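Long-range contact in lovastatin nonaketide synthase, polyketide synthase component (Aspergillus terreus, PDB 7CPX), which builds the nonaketide-derived precursor dihydromonacolin L on its acyl carrier domain during lovastatin biosynthesis, working as a homodimer with the enoyl reductase partner lovC: residues R515-H527 with L536-D548. The protein carries 2 engineered substitutions. Residues are numbered along the deposited sequence; the frame is centred on the assembly and turned at random.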
loop_
_atom_site.group_PDB
_atom_site.type_symbol
_atom_site.label_atom_id
_atom_site.label_comp_id
_atom_site.label_asym_id
_atom_site.label_seq_id
_atom_site.Cartn_x
_atom_site.Cartn_y
_atom_site.Cartn_z
ATOM N N ARG A 515 19.376 -47.635 23.487
ATOM C CA ARG A 515 19.390 -46.642 22.424
ATOM C C ARG A 515 18.534 -47.133 21.269
ATOM O O ARG A 515 18.540 -48.322 20.941
ATOM C CB ARG A 515 20.818 -46.350 21.950
ATOM C CG ARG A 515 21.651 -45.585 22.966
ATOM C CD ARG A 515 21.480 -44.089 22.833
ATOM N NE ARG A 515 22.068 -43.584 21.598
ATOM C CZ ARG A 515 22.618 -42.386 21.455
ATOM N NH1 ARG A 515 22.705 -41.538 22.467
ATOM N NH2 ARG A 515 23.104 -42.032 20.269
ATOM N N SER A 516 17.805 -46.207 20.655
ATOM C CA SER A 516 16.823 -46.569 19.645
ATOM C C SER A 516 17.491 -47.146 18.404
ATOM O O SER A 516 18.597 -46.748 18.028
ATOM C CB SER A 516 15.989 -45.348 19.264
ATOM O OG SER A 516 15.293 -44.838 20.386
ATOM N N VAL A 517 16.806 -48.090 17.771
ATOM C CA VAL A 517 17.220 -48.644 16.488
ATOM C C VAL A 517 16.493 -47.891 15.386
ATOM O O VAL A 517 15.302 -47.581 15.507
ATOM C CB VAL A 517 16.931 -50.154 16.417
ATOM C CG1 VAL A 517 17.309 -50.702 15.052
ATOM C CG2 VAL A 517 17.680 -50.892 17.512
ATOM N N LEU A 518 17.204 -47.603 14.307
ATOM C CA LEU A 518 16.706 -46.783 13.216
ATOM C C LEU A 518 17.051 -47.432 11.887
ATOM O O LEU A 518 17.962 -48.265 11.810
ATOM C CB LEU A 518 17.296 -45.367 13.296
ATOM C CG LEU A 518 16.934 -44.637 14.594
ATOM C CD1 LEU A 518 17.672 -43.322 14.720
ATOM C CD2 LEU A 518 15.437 -44.401 14.676
ATOM N N PRO A 519 16.330 -47.077 10.811
ATOM C CA PRO A 519 16.479 -47.798 9.538
ATOM C C PRO A 519 17.922 -48.010 9.106
ATOM O O PRO A 519 18.349 -49.153 8.913
ATOM C CB PRO A 519 15.729 -46.902 8.546
ATOM C CG PRO A 519 14.704 -46.217 9.370
ATOM C CD PRO A 519 15.339 -45.992 10.713
ATOM N N PHE A 520 18.683 -46.931 8.950
ATOM C CA PHE A 520 20.080 -47.051 8.553
ATOM C C PHE A 520 20.898 -47.480 9.761
ATOM O O PHE A 520 20.898 -46.800 10.791
ATOM C CB PHE A 520 20.593 -45.733 7.979
ATOM C CG PHE A 520 19.961 -45.362 6.670
ATOM C CD1 PHE A 520 18.746 -44.703 6.634
ATOM C CD2 PHE A 520 20.580 -45.679 5.474
ATOM C CE1 PHE A 520 18.160 -44.364 5.432
ATOM C CE2 PHE A 520 20.000 -45.342 4.267
ATOM C CZ PHE A 520 18.789 -44.683 4.246
ATOM N N ARG A 521 21.593 -48.606 9.638
ATOM C CA ARG A 521 22.294 -49.225 10.749
ATOM C C ARG A 521 23.761 -49.426 10.404
ATOM O O ARG A 521 24.117 -49.665 9.246
ATOM C CB ARG A 521 21.679 -50.581 11.108
ATOM C CG ARG A 521 20.228 -50.533 11.544
ATOM C CD ARG A 521 19.657 -51.937 11.651
ATOM N NE ARG A 521 18.299 -51.952 12.177
ATOM C CZ ARG A 521 17.208 -51.760 11.448
ATOM N NH1 ARG A 521 17.277 -51.510 10.151
ATOM N NH2 ARG A 521 16.017 -51.817 12.036
ATOM N N ARG A 522 24.610 -49.328 11.423
ATOM C CA ARG A 522 25.998 -49.742 11.313
ATOM C C ARG A 522 26.446 -50.283 12.660
ATOM O O ARG A 522 25.905 -49.918 13.707
ATOM C CB ARG A 522 26.915 -48.592 10.867
ATOM C CG ARG A 522 28.396 -48.965 10.761
ATOM C CD ARG A 522 28.638 -50.111 9.780
ATOM N NE ARG A 522 29.977 -50.676 9.907
ATOM C CZ ARG A 522 31.000 -50.399 9.109
ATOM N NH1 ARG A 522 30.884 -49.556 8.095
ATOM N NH2 ARG A 522 32.173 -50.985 9.333
ATOM N N ALA A 523 27.427 -51.176 12.619
ATOM C CA ALA A 523 27.972 -51.788 13.819
ATOM C C ALA A 523 29.486 -51.822 13.711
ATOM O O ALA A 523 30.030 -52.110 12.640
ATOM C CB ALA A 523 27.409 -53.194 14.018
ATOM N N ILE A 524 30.156 -51.531 14.819
ATOM C CA ILE A 524 31.604 -51.429 14.881
ATOM C C ILE A 524 32.118 -52.522 15.804
ATOM O O ILE A 524 31.531 -52.784 16.860
ATOM C CB ILE A 524 32.041 -50.037 15.378
ATOM C CG1 ILE A 524 31.305 -48.937 14.607
ATOM C CG2 ILE A 524 33.534 -49.873 15.241
ATOM C CD1 ILE A 524 31.502 -48.984 13.105
ATOM N N VAL A 525 33.214 -53.158 15.404
ATOM C CA VAL A 525 33.781 -54.292 16.119
ATOM C C VAL A 525 35.106 -53.862 16.730
ATOM O O VAL A 525 35.985 -53.354 16.024
ATOM C CB VAL A 525 33.969 -55.503 15.189
ATOM C CG1 VAL A 525 34.662 -56.636 15.918
ATOM C CG2 VAL A 525 32.625 -55.964 14.652
ATOM N N GLY A 526 35.246 -54.068 18.036
ATOM C CA GLY A 526 36.472 -53.731 18.729
ATOM C C GLY A 526 36.466 -54.171 20.178
ATOM O O GLY A 526 35.494 -53.935 20.902
ATOM N N HIS A 527 37.549 -54.816 20.612
ATOM C CA HIS A 527 37.624 -55.304 21.984
ATOM C C HIS A 527 37.862 -54.168 22.972
ATOM O O HIS A 527 37.280 -54.160 24.061
ATOM C CB HIS A 527 38.732 -56.350 22.110
ATOM C CG HIS A 527 38.875 -56.914 23.488
ATOM N ND1 HIS A 527 40.071 -57.396 23.975
ATOM C CD2 HIS A 527 37.972 -57.076 24.484
ATOM C CE1 HIS A 527 39.900 -57.828 25.211
ATOM N NE2 HIS A 527 38.634 -57.646 25.544
ATOM N N LEU A 536 35.790 -47.683 14.021
ATOM C CA LEU A 536 34.931 -46.554 13.682
ATOM C C LEU A 536 35.530 -45.733 12.551
ATOM O O LEU A 536 34.813 -45.279 11.654
ATOM C CB LEU A 536 34.705 -45.675 14.911
ATOM C CG LEU A 536 33.413 -45.910 15.694
ATOM C CD1 LEU A 536 33.467 -45.190 17.027
ATOM C CD2 LEU A 536 32.210 -45.445 14.892
ATOM N N GLU A 537 36.845 -45.515 12.589
ATOM C CA GLU A 537 37.510 -44.819 11.492
ATOM C C GLU A 537 37.307 -45.569 10.181
ATOM O O GLU A 537 37.002 -44.969 9.142
ATOM C CB GLU A 537 39.000 -44.670 11.794
ATOM C CG GLU A 537 39.325 -43.727 12.936
ATOM C CD GLU A 537 39.292 -42.272 12.517
ATOM O OE1 GLU A 537 38.627 -41.957 11.507
ATOM O OE2 GLU A 537 39.938 -41.444 13.191
ATOM N N ASP A 538 37.475 -46.891 10.219
ATOM C CA ASP A 538 37.297 -47.696 9.016
ATOM C C ASP A 538 35.868 -47.599 8.499
ATOM O O ASP A 538 35.643 -47.472 7.291
ATOM C CB ASP A 538 37.663 -49.151 9.301
ATOM C CG ASP A 538 39.092 -49.309 9.782
ATOM O OD1 ASP A 538 39.948 -48.493 9.384
ATOM O OD2 ASP A 538 39.358 -50.250 10.559
ATOM N N ALA A 539 34.887 -47.662 9.401
ATOM C CA ALA A 539 33.491 -47.563 8.987
ATOM C C ALA A 539 33.193 -46.195 8.390
ATOM O O ALA A 539 32.489 -46.089 7.378
ATOM C CB ALA A 539 32.571 -47.836 10.177
ATOM N N ILE A 540 33.718 -45.134 9.005
ATOM C CA ILE A 540 33.502 -43.787 8.488
ATOM C C ILE A 540 34.081 -43.662 7.088
ATOM O O ILE A 540 33.442 -43.116 6.181
ATOM C CB ILE A 540 34.112 -42.749 9.447
ATOM C CG1 ILE A 540 33.329 -42.718 10.761
ATOM C CG2 ILE A 540 34.124 -41.375 8.801
ATOM C CD1 ILE A 540 34.048 -42.007 11.886
ATOM N N GLU A 541 35.302 -44.163 6.889
ATOM C CA GLU A 541 35.907 -44.101 5.565
ATOM C C GLU A 541 35.127 -44.931 4.553
ATOM O O GLU A 541 34.958 -44.506 3.404
ATOM C CB GLU A 541 37.360 -44.569 5.630
ATOM C CG GLU A 541 38.257 -43.683 6.482
ATOM C CD GLU A 541 38.416 -42.288 5.911
ATOM O OE1 GLU A 541 38.009 -42.068 4.750
ATOM O OE2 GLU A 541 38.946 -41.410 6.624
ATOM N N ASP A 542 34.646 -46.108 4.956
ATOM C CA ASP A 542 33.928 -46.976 4.030
ATOM C C ASP A 542 32.584 -46.374 3.638
ATOM O O ASP A 542 32.239 -46.317 2.453
ATOM C CB ASP A 542 33.730 -48.357 4.655
ATOM C CG ASP A 542 35.041 -49.061 4.943
ATOM O OD1 ASP A 542 36.014 -48.840 4.191
ATOM O OD2 ASP A 542 35.098 -49.837 5.921
ATOM N N GLY A 543 31.811 -45.921 4.623
ATOM C CA GLY A 543 30.469 -45.449 4.353
ATOM C C GLY A 543 29.462 -46.544 4.094
ATOM O O GLY A 543 28.347 -46.251 3.654
ATOM N N ILE A 544 29.820 -47.799 4.351
ATOM C CA ILE A 544 28.943 -48.935 4.096
ATOM C C ILE A 544 28.051 -49.135 5.313
ATOM O O ILE A 544 28.543 -49.323 6.430
ATOM C CB ILE A 544 29.755 -50.203 3.792
ATOM C CG1 ILE A 544 30.650 -49.979 2.570
ATOM C CG2 ILE A 544 28.822 -51.386 3.565
ATOM C CD1 ILE A 544 31.688 -51.061 2.358
ATOM N N VAL A 545 26.734 -49.095 5.098
ATOM C CA VAL A 545 25.760 -49.237 6.170
ATOM C C VAL A 545 24.592 -50.078 5.673
ATOM O O VAL A 545 24.366 -50.225 4.470
ATOM C CB VAL A 545 25.250 -47.870 6.680
ATOM C CG1 VAL A 545 26.411 -47.018 7.163
ATOM C CG2 VAL A 545 24.477 -47.149 5.586
ATOM N N SER A 546 23.844 -50.628 6.623
ATOM C CA SER A 546 22.661 -51.425 6.337
ATOM C C SER A 546 21.405 -50.600 6.578
ATOM O O SER A 546 21.346 -49.777 7.494
ATOM C CB SER A 546 22.628 -52.684 7.204
ATOM O OG SER A 546 21.472 -53.456 6.931
ATOM N N SER A 547 20.393 -50.831 5.743
ATOM C CA SER A 547 19.145 -50.085 5.797
ATOM C C SER A 547 17.980 -51.041 6.007
ATOM O O SER A 547 17.930 -52.116 5.404
ATOM C CB SER A 547 18.927 -49.279 4.514
ATOM O OG SER A 547 17.703 -48.566 4.566
ATOM N N ASP A 548 17.044 -50.635 6.861
ATOM C CA ASP A 548 15.850 -51.424 7.138
ATOM C C ASP A 548 16.214 -52.843 7.562
ATOM O O ASP A 548 15.749 -53.329 8.593
ATOM C CB ASP A 548 14.939 -51.458 5.911
ATOM C CG ASP A 548 14.483 -50.078 5.485
ATOM O OD1 ASP A 548 14.316 -49.208 6.364
ATOM O OD2 ASP A 548 14.294 -49.862 4.269
#
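Leu536 meets Ile524 at the start of 536-548: its CD2 methyl lies 3.6 Å from Ile524 CG1, the two side chains crossing at about a right angle. One turn on, Ala539 presents its CB to two residues of the strand. Ile524 CD1 touches it, and the Arg522 guanidinium lays one face over it, off centre toward the rim.

In Arg522 the bend at chi2 (59°) folds the chain so that NE and NH1 point to different carbonyls. NE bonds to Ala523 O, close to the guanidinium plane, while NH1 reaches Ile544 O at 2.9 Å in the plane of that carbonyl, although the oxygen lies tilted out of the guanidinium plane. Held at two points, the group ties the strand to the chain past the helix, which ends at Asp542; Gly543, the first residue beyond, has positive phi.

Val545 then sets CG2 near the edge of the Phe520 ring, 4.2 Å from CD2. At Ser546 the backbones form an antiparallel hydrogen-bonded pair: Ser546 N donates to Arg521 O (2.8 Å), and Arg521 N back to Ser546 O, a return bond modelled implausibly short and of doubtful length. Ser547 hangs its OG over the centre of one face of the Phe520 ring, 3.9 Å above the plane. Asp548 closes the run with its N bonded to Pro519 O at 2.8 Å.

Helix segment 536-542 runs roughly antiparallel to strand 520-524 (147° between their directions), and the chain after it continues alongside as 546-547, a short, weakly bonded outer strand of a three-stranded antiparallel sheet with 475-479. This is consistent with the linker domain joining ketosynthase to acyltransferase in polyketide synthases. Helix 482-498 packs against Leu536 and Val545, while helix 883-898 meets Arg521 and Ala523 and takes the Ser546 hydroxyl through Glu896 O.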